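Local structure of CEP104 (Gallus gallus, 5JO8) at residues T135-L140 against P174-Q179; P183-H188 against L224-Y229; R193-E198 against R232-R237. The protein is a centriolar protein whose TOG domain, the part described here, probably binds tubulin or microtubules. All blocks are in the same frame, centred on the assembly; numbering follows the deposited sequence.

Interaction 1: residues T135-L140 against P174-Q179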
ATOM      1  N   THR A 135       6.972  -0.836   2.863  1.00 16.49           N
ATOM      2  CA  THR A 135       5.943  -1.864   2.988  1.00 16.31           C
ATOM      3  C   THR A 135       4.792  -1.743   1.991  1.00 17.78           C
ATOM      4  O   THR A 135       4.203  -2.753   1.600  1.00 18.12           O
ATOM      5  CB  THR A 135       5.362  -1.907   4.415  1.00 17.23           C
ATOM      6  OG1 THR A 135       4.725  -0.659   4.716  1.00 19.63           O
ATOM      7  CG2 THR A 135       6.475  -2.165   5.421  1.00 18.38           C
ATOM      8  N   LEU A 136       4.460  -0.524   1.593  1.00 18.82           N
ATOM      9  CA  LEU A 136       3.332  -0.333   0.681  1.00 18.02           C
ATOM     10  C   LEU A 136       3.446  -1.129  -0.624  1.00 19.71           C
ATOM     11  O   LEU A 136       2.446  -1.703  -1.067  1.00 18.89           O
ATOM     12  CB  LEU A 136       3.098   1.158   0.412  1.00 18.78           C
ATOM     13  CG  LEU A 136       1.856   1.511  -0.418  1.00 21.75           C
ATOM     14  CD1 LEU A 136       0.572   0.917   0.179  1.00 21.74           C
ATOM     15  CD2 LEU A 136       1.757   3.024  -0.520  1.00 25.43           C
ATOM     16  N   PRO A 137       4.635  -1.190  -1.248  1.00 19.24           N
ATOM     17  CA  PRO A 137       4.692  -1.978  -2.492  1.00 22.82           C
ATOM     18  C   PRO A 137       4.341  -3.447  -2.282  1.00 23.19           C
ATOM     19  O   PRO A 137       3.603  -4.039  -3.080  1.00 20.96           O
ATOM     20  CB  PRO A 137       6.144  -1.831  -2.926  1.00 22.86           C
ATOM     21  CG  PRO A 137       6.547  -0.495  -2.377  1.00 21.80           C
ATOM     22  CD  PRO A 137       5.882  -0.435  -1.031  1.00 19.68           C
ATOM     23  N   GLY A 138       4.832  -4.033  -1.197  1.00 20.33           N
ATOM     24  CA  GLY A 138       4.492  -5.403  -0.889  1.00 21.08           C
ATOM     25  C   GLY A 138       3.021  -5.589  -0.562  1.00 21.22           C
ATOM     26  O   GLY A 138       2.409  -6.598  -0.939  1.00 21.10           O
ATOM     27  N   LEU A 139       2.442  -4.633   0.158  1.00 18.51           N
ATOM     28  CA  LEU A 139       1.023  -4.712   0.505  1.00 17.56           C
ATOM     29  C   LEU A 139       0.195  -4.648  -0.768  1.00 19.75           C
ATOM     30  O   LEU A 139      -0.774  -5.403  -0.934  1.00 19.16           O
ATOM     31  CB  LEU A 139       0.630  -3.576   1.443  1.00 17.96           C
ATOM     32  CG  LEU A 139       1.198  -3.694   2.855  1.00 19.49           C
ATOM     33  CD1 LEU A 139       1.074  -2.369   3.562  1.00 21.06           C
ATOM     34  CD2 LEU A 139       0.454  -4.789   3.627  1.00 20.86           C
ATOM     35  N   LEU A 140       0.599  -3.770  -1.672  1.00 17.36           N
ATOM     36  CA  LEU A 140      -0.104  -3.658  -2.953  1.00 21.56           C
ATOM     37  C   LEU A 140      -0.025  -4.950  -3.752  1.00 23.66           C
ATOM     38  O   LEU A 140      -0.998  -5.341  -4.400  1.00 21.66           O
ATOM     39  CB  LEU A 140       0.398  -2.460  -3.765  1.00 19.83           C
ATOM     40  CG  LEU A 140      -0.281  -1.171  -3.314  1.00 24.34           C
ATOM     41  CD1 LEU A 140       0.436   0.039  -3.880  1.00 26.12           C
ATOM     42  CD2 LEU A 140      -1.752  -1.158  -3.747  1.00 22.16           C
ATOM     43  N   PRO A 174      -1.697   8.022  -1.494  1.00 20.67           N
ATOM     44  CA  PRO A 174      -2.403   8.350  -2.744  1.00 23.01           C
ATOM     45  C   PRO A 174      -1.505   8.433  -3.971  1.00 22.86           C
ATOM     46  O   PRO A 174      -1.872   7.978  -5.056  1.00 23.03           O
ATOM     47  CB  PRO A 174      -3.021   9.720  -2.434  1.00 20.98           C
ATOM     48  CG  PRO A 174      -3.298   9.647  -0.980  1.00 25.61           C
ATOM     49  CD  PRO A 174      -2.082   8.948  -0.412  1.00 23.57           C
ATOM     50  N   VAL A 175      -0.319   9.009  -3.797  1.00 21.14           N
ATOM     51  CA  VAL A 175       0.623   9.141  -4.892  1.00 23.63           C
ATOM     52  C   VAL A 175       1.069   7.780  -5.414  1.00 23.15           C
ATOM     53  O   VAL A 175       1.148   7.567  -6.626  1.00 24.16           O
ATOM     54  CB  VAL A 175       1.820  10.020  -4.482  1.00 25.41           C
ATOM     55  CG1 VAL A 175       2.807  10.137  -5.631  1.00 37.79           C
ATOM     56  CG2 VAL A 175       1.322  11.386  -4.050  1.00 32.32           C
ATOM     57  N   HIS A 176       1.340   6.852  -4.507  1.00 21.04           N
ATOM     58  CA  HIS A 176       1.694   5.497  -4.905  1.00 25.38           C
ATOM     59  C   HIS A 176       0.545   4.851  -5.688  1.00 24.40           C
ATOM     60  O   HIS A 176       0.769   4.179  -6.689  1.00 28.65           O
ATOM     61  CB  HIS A 176       1.997   4.654  -3.669  1.00 28.91           C
ATOM     62  CG  HIS A 176       2.988   3.560  -3.909  1.00 48.01           C
ATOM     63  ND1 HIS A 176       2.707   2.453  -4.681  1.00 45.13           N
ATOM     64  CD2 HIS A 176       4.258   3.398  -3.469  1.00 26.81           C
ATOM     65  CE1 HIS A 176       3.761   1.657  -4.711  1.00 30.77           C
ATOM     66  NE2 HIS A 176       4.718   2.210  -3.985  1.00 54.17           N
ATOM     67  N   LEU A 177      -0.678   5.059  -5.213  1.00 18.97           N
ATOM     68  CA  LEU A 177      -1.858   4.444  -5.834  1.00 20.79           C
ATOM     69  C   LEU A 177      -2.167   4.922  -7.257  1.00 21.90           C
ATOM     70  O   LEU A 177      -2.755   4.166  -8.035  1.00 23.09           O
ATOM     71  CB  LEU A 177      -3.083   4.646  -4.950  1.00 18.38           C
ATOM     72  CG  LEU A 177      -3.130   3.859  -3.642  1.00 22.27           C
ATOM     73  CD1 LEU A 177      -4.343   4.267  -2.877  1.00 24.88           C
ATOM     74  CD2 LEU A 177      -3.096   2.343  -3.840  1.00 29.58           C
ATOM     75  N   VAL A 178      -1.795   6.158  -7.588  1.00 19.40           N
ATOM     76  CA  VAL A 178      -2.068   6.709  -8.922  1.00 19.99           C
ATOM     77  C   VAL A 178      -0.945   6.543  -9.939  1.00 23.25           C
ATOM     78  O   VAL A 178      -0.986   7.121 -11.023  1.00 22.81           O
ATOM     79  CB  VAL A 178      -2.572   8.167  -8.871  1.00 20.61           C
ATOM     80  CG1 VAL A 178      -3.831   8.270  -8.033  1.00 23.02           C
ATOM     81  CG2 VAL A 178      -1.481   9.109  -8.371  1.00 18.74           C
ATOM     82  N   GLN A 179       0.059   5.745  -9.598  1.00 22.40           N
ATOM     83  CA  GLN A 179       1.122   5.486 -10.556  1.00 25.56           C
ATOM     84  C   GLN A 179       0.591   4.635 -11.706  1.00 31.12           C
ATOM     85  O   GLN A 179      -0.424   3.961 -11.561  1.00 27.38           O
ATOM     86  CB  GLN A 179       2.328   4.838  -9.865  1.00 32.03           C
ATOM     87  CG  GLN A 179       3.017   5.776  -8.869  1.00 35.92           C
ATOM     88  CD  GLN A 179       3.256   7.170  -9.451  1.00 44.06           C
ATOM     89  OE1 GLN A 179       4.092   7.347 -10.339  1.00 55.68           O
ATOM     90  NE2 GLN A 179       2.507   8.161  -8.961  1.00 34.17           N
TER
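Leu-136 lays its isobutyl group over one face of the imidazole of His-176, with CG 4.2 Å above the ring plane and displaced toward the rim. Its CD2 makes the close approaches, 3.6 Å from both CB and CG of His-176. The ring stands in this place because CG of His-176 is anti to the backbone N (chi1 -150°), which carries the imidazole out toward helix 125-142. Two further residues of that helix meet the ring obliquely: CG of Pro-137 lies 3.6 Å from NE2 of His-176, and CD1 of Leu-140 lies 3.4 Å from ND1 of His-176. Leu-136, Pro-137 and Leu-140 thus line the imidazole with carbon on the side facing helix 125-142, and its contacts across the interface are all van der Waals in kind. Deeper in, CD2 of Leu-140 meets CD2 of Leu-177 at 3.8 Å, and both leucines continue onto Leu-196 of helix 187-204. Behind the interface, NE2 of Gln-179 donates to Val-175 O at 2.8 Å (N-H...O angle 161°), the side-chain amide folding back on helix 173-177. Such packing between helix 125-142 and the short helix 173-177, two helices on, is expected in the all-helical, HEAT-like repeat build of a TOG domain.

Interaction 2: residues P183-H188 against L224-Y229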
ATOM      1  N   PRO A 183      -1.630  -1.700 -19.248  1.00 37.65           N
ATOM      2  CA  PRO A 183      -2.871  -2.224 -19.840  1.00 36.60           C
ATOM      3  C   PRO A 183      -2.985  -3.739 -19.756  1.00 33.37           C
ATOM      4  O   PRO A 183      -4.092  -4.286 -19.839  1.00 31.39           O
ATOM      5  CB  PRO A 183      -2.761  -1.803 -21.310  1.00 41.86           C
ATOM      6  CG  PRO A 183      -1.825  -0.649 -21.305  1.00 38.29           C
ATOM      7  CD  PRO A 183      -0.836  -0.935 -20.223  1.00 37.60           C
ATOM      8  N   ASN A 184      -1.845  -4.405 -19.603  1.00 32.55           N
ATOM      9  CA  ASN A 184      -1.792  -5.858 -19.543  1.00 35.19           C
ATOM     10  C   ASN A 184      -1.550  -6.355 -18.119  1.00 40.00           C
ATOM     11  O   ASN A 184      -1.350  -7.549 -17.906  1.00 36.78           O
ATOM     12  CB  ASN A 184      -0.672  -6.363 -20.448  1.00 52.24           C
ATOM     13  CG  ASN A 184       0.670  -5.754 -20.096  1.00 54.68           C
ATOM     14  OD1 ASN A 184       0.933  -4.589 -20.397  1.00 63.63           O
ATOM     15  ND2 ASN A 184       1.523  -6.537 -19.450  1.00 62.56           N
ATOM     16  N   SER A 185      -1.559  -5.439 -17.153  1.00 30.51           N
ATOM     17  CA  SER A 185      -1.359  -5.804 -15.752  1.00 30.62           C
ATOM     18  C   SER A 185      -2.370  -6.852 -15.298  1.00 30.22           C
ATOM     19  O   SER A 185      -3.507  -6.882 -15.786  1.00 27.86           O
ATOM     20  CB  SER A 185      -1.458  -4.568 -14.859  1.00 37.67           C
ATOM     21  OG  SER A 185      -2.721  -3.946 -15.001  1.00 35.02           O
ATOM     22  N   PRO A 186      -1.961  -7.726 -14.364  1.00 29.87           N
ATOM     23  CA  PRO A 186      -2.839  -8.791 -13.871  1.00 33.13           C
ATOM     24  C   PRO A 186      -4.184  -8.259 -13.384  1.00 28.30           C
ATOM     25  O   PRO A 186      -4.246  -7.225 -12.714  1.00 26.97           O
ATOM     26  CB  PRO A 186      -2.040  -9.392 -12.713  1.00 36.71           C
ATOM     27  CG  PRO A 186      -0.619  -9.158 -13.093  1.00 40.88           C
ATOM     28  CD  PRO A 186      -0.605  -7.819 -13.786  1.00 29.87           C
ATOM     29  N   THR A 187      -5.249  -8.967 -13.738  1.00 27.28           N
ATOM     30  CA  THR A 187      -6.603  -8.497 -13.492  1.00 26.72           C
ATOM     31  C   THR A 187      -6.894  -8.187 -12.024  1.00 27.13           C
ATOM     32  O   THR A 187      -7.390  -7.115 -11.709  1.00 23.59           O
ATOM     33  CB  THR A 187      -7.622  -9.500 -14.031  1.00 26.81           C
ATOM     34  OG1 THR A 187      -7.378  -9.683 -15.431  1.00 31.78           O
ATOM     35  CG2 THR A 187      -9.040  -8.991 -13.821  1.00 28.13           C
ATOM     36  N   HIS A 188      -6.585  -9.117 -11.125  1.00 24.25           N
ATOM     37  CA  HIS A 188      -6.858  -8.885  -9.706  1.00 26.78           C
ATOM     38  C   HIS A 188      -6.094  -7.675  -9.178  1.00 22.44           C
ATOM     39  O   HIS A 188      -6.659  -6.833  -8.480  1.00 22.72           O
ATOM     40  CB  HIS A 188      -6.527 -10.122  -8.872  1.00 24.07           C
ATOM     41  CG  HIS A 188      -7.455 -11.266  -9.117  1.00 26.58           C
ATOM     42  ND1 HIS A 188      -7.037 -12.579  -9.148  1.00 37.78           N
ATOM     43  CD2 HIS A 188      -8.790 -11.289  -9.347  1.00 30.83           C
ATOM     44  CE1 HIS A 188      -8.075 -13.362  -9.385  1.00 34.81           C
ATOM     45  NE2 HIS A 188      -9.149 -12.604  -9.514  1.00 37.76           N
ATOM     46  N   LEU A 224      -8.245   3.287 -18.526  1.00 22.33           N
ATOM     47  CA  LEU A 224      -9.246   3.104 -19.580  1.00 25.11           C
ATOM     48  C   LEU A 224      -8.697   2.254 -20.712  1.00 24.68           C
ATOM     49  O   LEU A 224      -9.459   1.728 -21.526  1.00 30.56           O
ATOM     50  CB  LEU A 224      -9.698   4.452 -20.146  1.00 26.67           C
ATOM     51  CG  LEU A 224     -10.554   5.367 -19.269  1.00 31.19           C
ATOM     52  CD1 LEU A 224     -10.832   6.687 -19.975  1.00 27.61           C
ATOM     53  CD2 LEU A 224     -11.849   4.667 -18.889  1.00 32.45           C
ATOM     54  N   GLU A 225      -7.378   2.124 -20.776  1.00 29.35           N
ATOM     55  CA  GLU A 225      -6.752   1.321 -21.819  1.00 27.39           C
ATOM     56  C   GLU A 225      -6.606  -0.136 -21.394  1.00 27.07           C
ATOM     57  O   GLU A 225      -6.180  -0.980 -22.180  1.00 29.71           O
ATOM     58  CB  GLU A 225      -5.386   1.905 -22.193  1.00 30.46           C
ATOM     59  CG  GLU A 225      -5.445   3.351 -22.658  1.00 34.21           C
ATOM     60  CD  GLU A 225      -4.216   3.758 -23.439  1.00 62.60           C
ATOM     61  OE1 GLU A 225      -3.105   3.317 -23.073  1.00 58.38           O
ATOM     62  OE2 GLU A 225      -4.360   4.511 -24.426  1.00 75.24           O
ATOM     63  N   HIS A 226      -6.954  -0.439 -20.149  1.00 24.33           N
ATOM     64  CA  HIS A 226      -6.764  -1.798 -19.657  1.00 21.69           C
ATOM     65  C   HIS A 226      -7.587  -2.802 -20.458  1.00 22.73           C
ATOM     66  O   HIS A 226      -8.673  -2.485 -20.937  1.00 28.79           O
ATOM     67  CB  HIS A 226      -7.085  -1.907 -18.167  1.00 21.96           C
ATOM     68  CG  HIS A 226      -6.524  -3.138 -17.525  1.00 24.47           C
ATOM     69  ND1 HIS A 226      -7.164  -4.356 -17.555  1.00 28.94           N
ATOM     70  CD2 HIS A 226      -5.362  -3.339 -16.858  1.00 23.09           C
ATOM     71  CE1 HIS A 226      -6.429  -5.254 -16.923  1.00 29.53           C
ATOM     72  NE2 HIS A 226      -5.330  -4.662 -16.490  1.00 24.61           N
ATOM     73  N   ARG A 227      -7.063  -4.010 -20.615  1.00 26.94           N
ATOM     74  CA  ARG A 227      -7.741  -5.010 -21.438  1.00 32.27           C
ATOM     75  C   ARG A 227      -9.036  -5.546 -20.819  1.00 34.14           C
ATOM     76  O   ARG A 227      -9.889  -6.082 -21.520  1.00 30.66           O
ATOM     77  CB  ARG A 227      -6.787  -6.160 -21.780  1.00 37.54           C
ATOM     78  CG  ARG A 227      -6.259  -6.917 -20.578  1.00 35.36           C
ATOM     79  CD  ARG A 227      -5.156  -7.880 -20.991  1.00 40.34           C
ATOM     80  NE  ARG A 227      -4.687  -8.686 -19.866  1.00 40.09           N
ATOM     81  CZ  ARG A 227      -3.763  -9.637 -19.963  1.00 53.56           C
ATOM     82  NH1 ARG A 227      -3.205  -9.905 -21.136  1.00 59.51           N
ATOM     83  NH2 ARG A 227      -3.398 -10.321 -18.885  1.00 43.20           N
ATOM     84  N   VAL A 228      -9.196  -5.392 -19.510  1.00 28.26           N
ATOM     85  CA  VAL A 228     -10.346  -5.964 -18.819  1.00 26.56           C
ATOM     86  C   VAL A 228     -11.458  -4.943 -18.579  1.00 27.78           C
ATOM     87  O   VAL A 228     -11.227  -3.887 -17.982  1.00 26.60           O
ATOM     88  CB  VAL A 228      -9.917  -6.653 -17.512  1.00 29.11           C
ATOM     89  CG1 VAL A 228     -11.127  -7.159 -16.755  1.00 30.43           C
ATOM     90  CG2 VAL A 228      -8.941  -7.789 -17.809  1.00 33.11           C
ATOM     91  N   TYR A 229     -12.665  -5.268 -19.046  1.00 26.58           N
ATOM     92  CA  TYR A 229     -13.806  -4.364 -18.923  1.00 27.64           C
ATOM     93  C   TYR A 229     -14.029  -3.857 -17.500  1.00 24.57           C
ATOM     94  O   TYR A 229     -14.258  -2.672 -17.287  1.00 25.04           O
ATOM     95  CB  TYR A 229     -15.093  -5.031 -19.437  1.00 31.55           C
ATOM     96  CG  TYR A 229     -16.351  -4.251 -19.093  1.00 29.13           C
ATOM     97  CD1 TYR A 229     -16.785  -3.205 -19.893  1.00 42.13           C
ATOM     98  CD2 TYR A 229     -17.088  -4.552 -17.959  1.00 36.54           C
ATOM     99  CE1 TYR A 229     -17.930  -2.486 -19.580  1.00 55.73           C
ATOM    100  CE2 TYR A 229     -18.230  -3.837 -17.634  1.00 53.85           C
ATOM    101  CZ  TYR A 229     -18.645  -2.807 -18.444  1.00 54.60           C
ATOM    102  OH  TYR A 229     -19.786  -2.109 -18.111  1.00 64.65           O
TER
HETATM  103  O   HOH W   1      -5.210  -8.568 -17.064  1.00 34.51           O
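Two loops that each lead into a helix meet here, with Pro-186 and Val-228 at the N-cap positions of helices 187-204 and 229-245, and the imidazole of His-226 lies between them. Its NE2 donates to Ser-185 O at 3.0 Å, in the ring plane but bent (N-H...O angle 143°); a weak second bond runs to Ser-185 OG, which is also hydrogen-bonded to Lys-182 O. At the other nitrogen, ND1 of His-226 accepts from Val-228 N at 3.0 Å. With NE2 donating and ND1 accepting, the ring is fixed in rotation and the bonds are consistent with the neutral form. Pro-183 O sits over the centre of the ring face, 3.4 Å above its plane, and takes a bond from Arg-227 N at 3.1 Å. The extended Arg-227 chain carries its guanidinium face to Asn-184 O, while NE gives a hydrogen bond to a water that donates to Ser-185 O and also bonds Thr-187 OG1. Beside it, Thr-187 OG1 touches Val-228 CG2 at 3.4 Å. The joint lies at the starts of the two helices: His-226 packs on Ala-190 of helix 187-204 and Val-231 of helix 229-245, and the Leu-224 side chain packs on Ala-235 of the latter.

Interaction 3: residues R193-E198 against R232-R237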
ATOM      1  N   ARG A 193      -6.321  -2.035  -7.580  1.00 18.27           N
ATOM      2  CA  ARG A 193      -5.762  -0.694  -7.664  1.00 17.76           C
ATOM      3  C   ARG A 193      -6.817   0.346  -8.017  1.00 17.98           C
ATOM      4  O   ARG A 193      -6.901   1.381  -7.365  1.00 17.89           O
ATOM      5  CB  ARG A 193      -4.589  -0.622  -8.639  1.00 22.53           C
ATOM      6  CG  ARG A 193      -3.839   0.701  -8.535  1.00 23.25           C
ATOM      7  CD  ARG A 193      -2.484   0.548  -7.829  1.00 23.49           C
ATOM      8  NE  ARG A 193      -1.470   0.118  -8.788  1.00 30.19           N
ATOM      9  CZ  ARG A 193      -0.930   0.908  -9.711  1.00 36.36           C
ATOM     10  NH1 ARG A 193      -1.301   2.179  -9.801  1.00 30.65           N
ATOM     11  NH2 ARG A 193      -0.028   0.425 -10.553  1.00 39.49           N
ATOM     12  N   VAL A 194      -7.643   0.088  -9.033  1.00 18.36           N
ATOM     13  CA  VAL A 194      -8.662   1.081  -9.372  1.00 18.84           C
ATOM     14  C   VAL A 194      -9.681   1.247  -8.249  1.00 17.52           C
ATOM     15  O   VAL A 194     -10.160   2.353  -7.995  1.00 18.75           O
ATOM     16  CB  VAL A 194      -9.321   0.826 -10.738  1.00 15.83           C
ATOM     17  CG1 VAL A 194      -8.310   1.045 -11.841  1.00 18.16           C
ATOM     18  CG2 VAL A 194      -9.900  -0.591 -10.822  1.00 19.77           C
ATOM     19  N   GLU A 195     -10.007   0.153  -7.565  1.00 17.97           N
ATOM     20  CA  GLU A 195     -10.969   0.233  -6.485  1.00 18.06           C
ATOM     21  C   GLU A 195     -10.410   1.009  -5.293  1.00 17.05           C
ATOM     22  O   GLU A 195     -11.146   1.753  -4.643  1.00 20.27           O
ATOM     23  CB  GLU A 195     -11.410  -1.168  -6.051  1.00 17.71           C
ATOM     24  CG  GLU A 195     -12.240  -1.897  -7.073  1.00 21.85           C
ATOM     25  CD  GLU A 195     -12.551  -3.314  -6.631  1.00 27.40           C
ATOM     26  OE1 GLU A 195     -11.752  -3.893  -5.858  1.00 35.10           O
ATOM     27  OE2 GLU A 195     -13.594  -3.843  -7.051  1.00 32.19           O
ATOM     28  N   LEU A 196      -9.125   0.822  -5.006  1.00 19.60           N
ATOM     29  CA  LEU A 196      -8.458   1.579  -3.940  1.00 17.89           C
ATOM     30  C   LEU A 196      -8.473   3.078  -4.208  1.00 17.21           C
ATOM     31  O   LEU A 196      -8.784   3.874  -3.319  1.00 21.11           O
ATOM     32  CB  LEU A 196      -7.018   1.102  -3.738  1.00 22.21           C
ATOM     33  CG  LEU A 196      -6.886  -0.066  -2.761  1.00 22.81           C
ATOM     34  CD1 LEU A 196      -5.506  -0.693  -2.843  1.00 22.35           C
ATOM     35  CD2 LEU A 196      -7.168   0.408  -1.346  1.00 21.88           C
ATOM     36  N   VAL A 197      -8.144   3.459  -5.438  1.00 17.75           N
ATOM     37  CA  VAL A 197      -8.184   4.861  -5.825  1.00 19.00           C
ATOM     38  C   VAL A 197      -9.612   5.383  -5.683  1.00 18.55           C
ATOM     39  O   VAL A 197      -9.831   6.428  -5.072  1.00 22.12           O
ATOM     40  CB  VAL A 197      -7.647   5.080  -7.264  1.00 17.58           C
ATOM     41  CG1 VAL A 197      -7.879   6.522  -7.710  1.00 21.10           C
ATOM     42  CG2 VAL A 197      -6.158   4.735  -7.339  1.00 20.30           C
ATOM     43  N   GLU A 198     -10.586   4.653  -6.230  1.00 19.06           N
ATOM     44  CA  GLU A 198     -11.961   5.126  -6.200  1.00 21.06           C
ATOM     45  C   GLU A 198     -12.410   5.340  -4.764  1.00 21.67           C
ATOM     46  O   GLU A 198     -13.034   6.353  -4.438  1.00 24.81           O
ATOM     47  CB  GLU A 198     -12.894   4.120  -6.866  1.00 20.65           C
ATOM     48  CG  GLU A 198     -14.346   4.575  -6.895  1.00 26.32           C
ATOM     49  CD  GLU A 198     -15.297   3.497  -7.359  1.00 35.67           C
ATOM     50  OE1 GLU A 198     -16.368   3.863  -7.882  1.00 35.29           O
ATOM     51  OE2 GLU A 198     -14.989   2.295  -7.191  1.00 29.33           O
ATOM     52  N   ARG A 232     -11.723  -1.045 -16.648  1.00 19.91           N
ATOM     53  CA  ARG A 232     -12.095   0.185 -17.329  1.00 19.56           C
ATOM     54  C   ARG A 232     -13.332   0.806 -16.702  1.00 19.20           C
ATOM     55  O   ARG A 232     -13.449   2.026 -16.629  1.00 21.78           O
ATOM     56  CB  ARG A 232     -12.350  -0.063 -18.825  1.00 21.33           C
ATOM     57  CG  ARG A 232     -11.151  -0.624 -19.574  1.00 23.36           C
ATOM     58  CD  ARG A 232     -11.370  -0.641 -21.082  1.00 25.36           C
ATOM     59  NE  ARG A 232     -12.521  -1.451 -21.481  1.00 24.45           N
ATOM     60  CZ  ARG A 232     -12.473  -2.753 -21.749  1.00 31.88           C
ATOM     61  NH1 ARG A 232     -13.575  -3.394 -22.122  1.00 37.91           N
ATOM     62  NH2 ARG A 232     -11.330  -3.419 -21.655  1.00 29.28           N
ATOM     63  N   ASP A 233     -14.262  -0.035 -16.263  1.00 20.35           N
ATOM     64  CA  ASP A 233     -15.502   0.465 -15.695  1.00 22.77           C
ATOM     65  C   ASP A 233     -15.269   1.243 -14.398  1.00 17.45           C
ATOM     66  O   ASP A 233     -15.906   2.270 -14.173  1.00 20.22           O
ATOM     67  CB  ASP A 233     -16.504  -0.671 -15.489  1.00 23.48           C
ATOM     68  CG  ASP A 233     -17.813  -0.193 -14.892  1.00 43.52           C
ATOM     69  OD1 ASP A 233     -18.581   0.479 -15.611  1.00 49.28           O
ATOM     70  OD2 ASP A 233     -18.077  -0.495 -13.708  1.00 41.50           O
ATOM     71  N   VAL A 234     -14.334   0.786 -13.559  1.00 18.47           N
ATOM     72  CA  VAL A 234     -14.017   1.552 -12.359  1.00 19.99           C
ATOM     73  C   VAL A 234     -13.351   2.872 -12.747  1.00 17.09           C
ATOM     74  O   VAL A 234     -13.632   3.912 -12.157  1.00 19.56           O
ATOM     75  CB  VAL A 234     -13.143   0.768 -11.374  1.00 19.37           C
ATOM     76  CG1 VAL A 234     -12.901   1.604 -10.118  1.00 18.52           C
ATOM     77  CG2 VAL A 234     -13.813  -0.548 -11.024  1.00 24.59           C
ATOM     78  N   ALA A 235     -12.483   2.826 -13.754  1.00 18.20           N
ATOM     79  CA  ALA A 235     -11.838   4.042 -14.240  1.00 19.72           C
ATOM     80  C   ALA A 235     -12.877   5.072 -14.701  1.00 18.67           C
ATOM     81  O   ALA A 235     -12.765   6.260 -14.394  1.00 20.22           O
ATOM     82  CB  ALA A 235     -10.846   3.713 -15.346  1.00 20.99           C
ATOM     83  N   LEU A 236     -13.917   4.601 -15.393  1.00 20.61           N
ATOM     84  CA  LEU A 236     -15.012   5.482 -15.782  1.00 19.72           C
ATOM     85  C   LEU A 236     -15.707   6.096 -14.572  1.00 18.28           C
ATOM     86  O   LEU A 236     -15.990   7.287 -14.558  1.00 22.74           O
ATOM     87  CB  LEU A 236     -16.034   4.720 -16.615  1.00 23.68           C
ATOM     88  CG  LEU A 236     -15.584   4.273 -17.995  1.00 22.89           C
ATOM     89  CD1 LEU A 236     -16.595   3.271 -18.524  1.00 26.57           C
ATOM     90  CD2 LEU A 236     -15.473   5.480 -18.917  1.00 25.76           C
ATOM     91  N   ARG A 237     -15.996   5.280 -13.563  1.00 18.30           N
ATOM     92  CA  ARG A 237     -16.626   5.784 -12.342  1.00 21.05           C
ATOM     93  C   ARG A 237     -15.798   6.877 -11.683  1.00 18.93           C
ATOM     94  O   ARG A 237     -16.335   7.867 -11.186  1.00 24.17           O
ATOM     95  CB  ARG A 237     -16.869   4.654 -11.342  1.00 24.48           C
ATOM     96  CG  ARG A 237     -17.874   3.626 -11.826  1.00 23.24           C
ATOM     97  CD  ARG A 237     -18.573   2.944 -10.655  1.00 28.72           C
ATOM     98  NE  ARG A 237     -17.649   2.276  -9.741  1.00 30.59           N
ATOM     99  CZ  ARG A 237     -17.301   0.994  -9.826  1.00 41.28           C
ATOM    100  NH1 ARG A 237     -17.793   0.234 -10.797  1.00 35.14           N
ATOM    101  NH2 ARG A 237     -16.462   0.468  -8.941  1.00 32.65           N
TER
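Glu-198 and Arg-237 face each other side-on, the carboxylate and guanidinium planes only 30° apart. NE of Arg-237 donates to OE1 of Glu-198 at 2.8 Å, and NH2 of Arg-237 donates to OE2 of Glu-198 at 2.9 Å. Both bonds are nearly straight, both carboxylate oxygens are met on their syn side, and both lie close to the guanidinium plane, so the pairing is bidentate and fixes the rotation of each group. Two torsions produce it: CG of Glu-198 is anti to the backbone N and the chain runs out extended, whereas Arg-237 bends at chi3 (-58°), turning its NE edge to the acid. The remaining terminal nitrogen, NH1 of Arg-237, bridges to OD2 of Asp-233 at 3.0 Å, one turn back on the same helix. One face of the guanidinium lies above CA of Val-234.

Val-234 is also the apolar centre of the contact. Its CB is 3.6 Å from CG2 of Val-194, the two side chains passing at a slant, and its CG1 reaches Val-194 O at 3.5 Å. The same CG1 lies 3.7 Å from OE2 of Glu-198, whose side chain crosses that of Val-234 at about a right angle. The segment axes run nearly parallel, 15° apart in direction and 9.2 Å at closest approach; CA atoms of Val-194 and Val-234 come within 6.1 Å. On the inner side, Val-194 and Val-197 pack on Phe-219 of helix 213-223.

Asp-233, Arg-237 and Glu-198 form one salt-bridge network, with a long, weak ion pair from Glu-198 to Lys-202. Two acids sharing the guanidinium would be expected to stabilise its positive charge, and the bidentate bridge joins the two helices at the partly exposed side of the contact, next to the buried Val-194 to Val-234 packing.

Overall arrangement
Interaction 1 closes before the other two open, while the segments of interactions 2 and 3 alternate along the chain. The centre of interaction 1 lies about 4 Å from the centre of the chain, and the centres of interactions 2 and 3 are about 17 and 15 Å from its own. Arg-193 couples interaction 1 to interaction 3: its NH1 lies 2.7 Å from Gln-179 O and 3.0 Å from Leu-177 O, both probable hydrogen bonds. Interactions 2 and 3, centres about 11 Å apart, share helix 187-204 and join helix 229-245 or the loop before it. Arg-232 links them, its NH2 being 2.9 Å from His-226 O. Interaction 2 thus meets this helix pair at its starts and interaction 3 further along it.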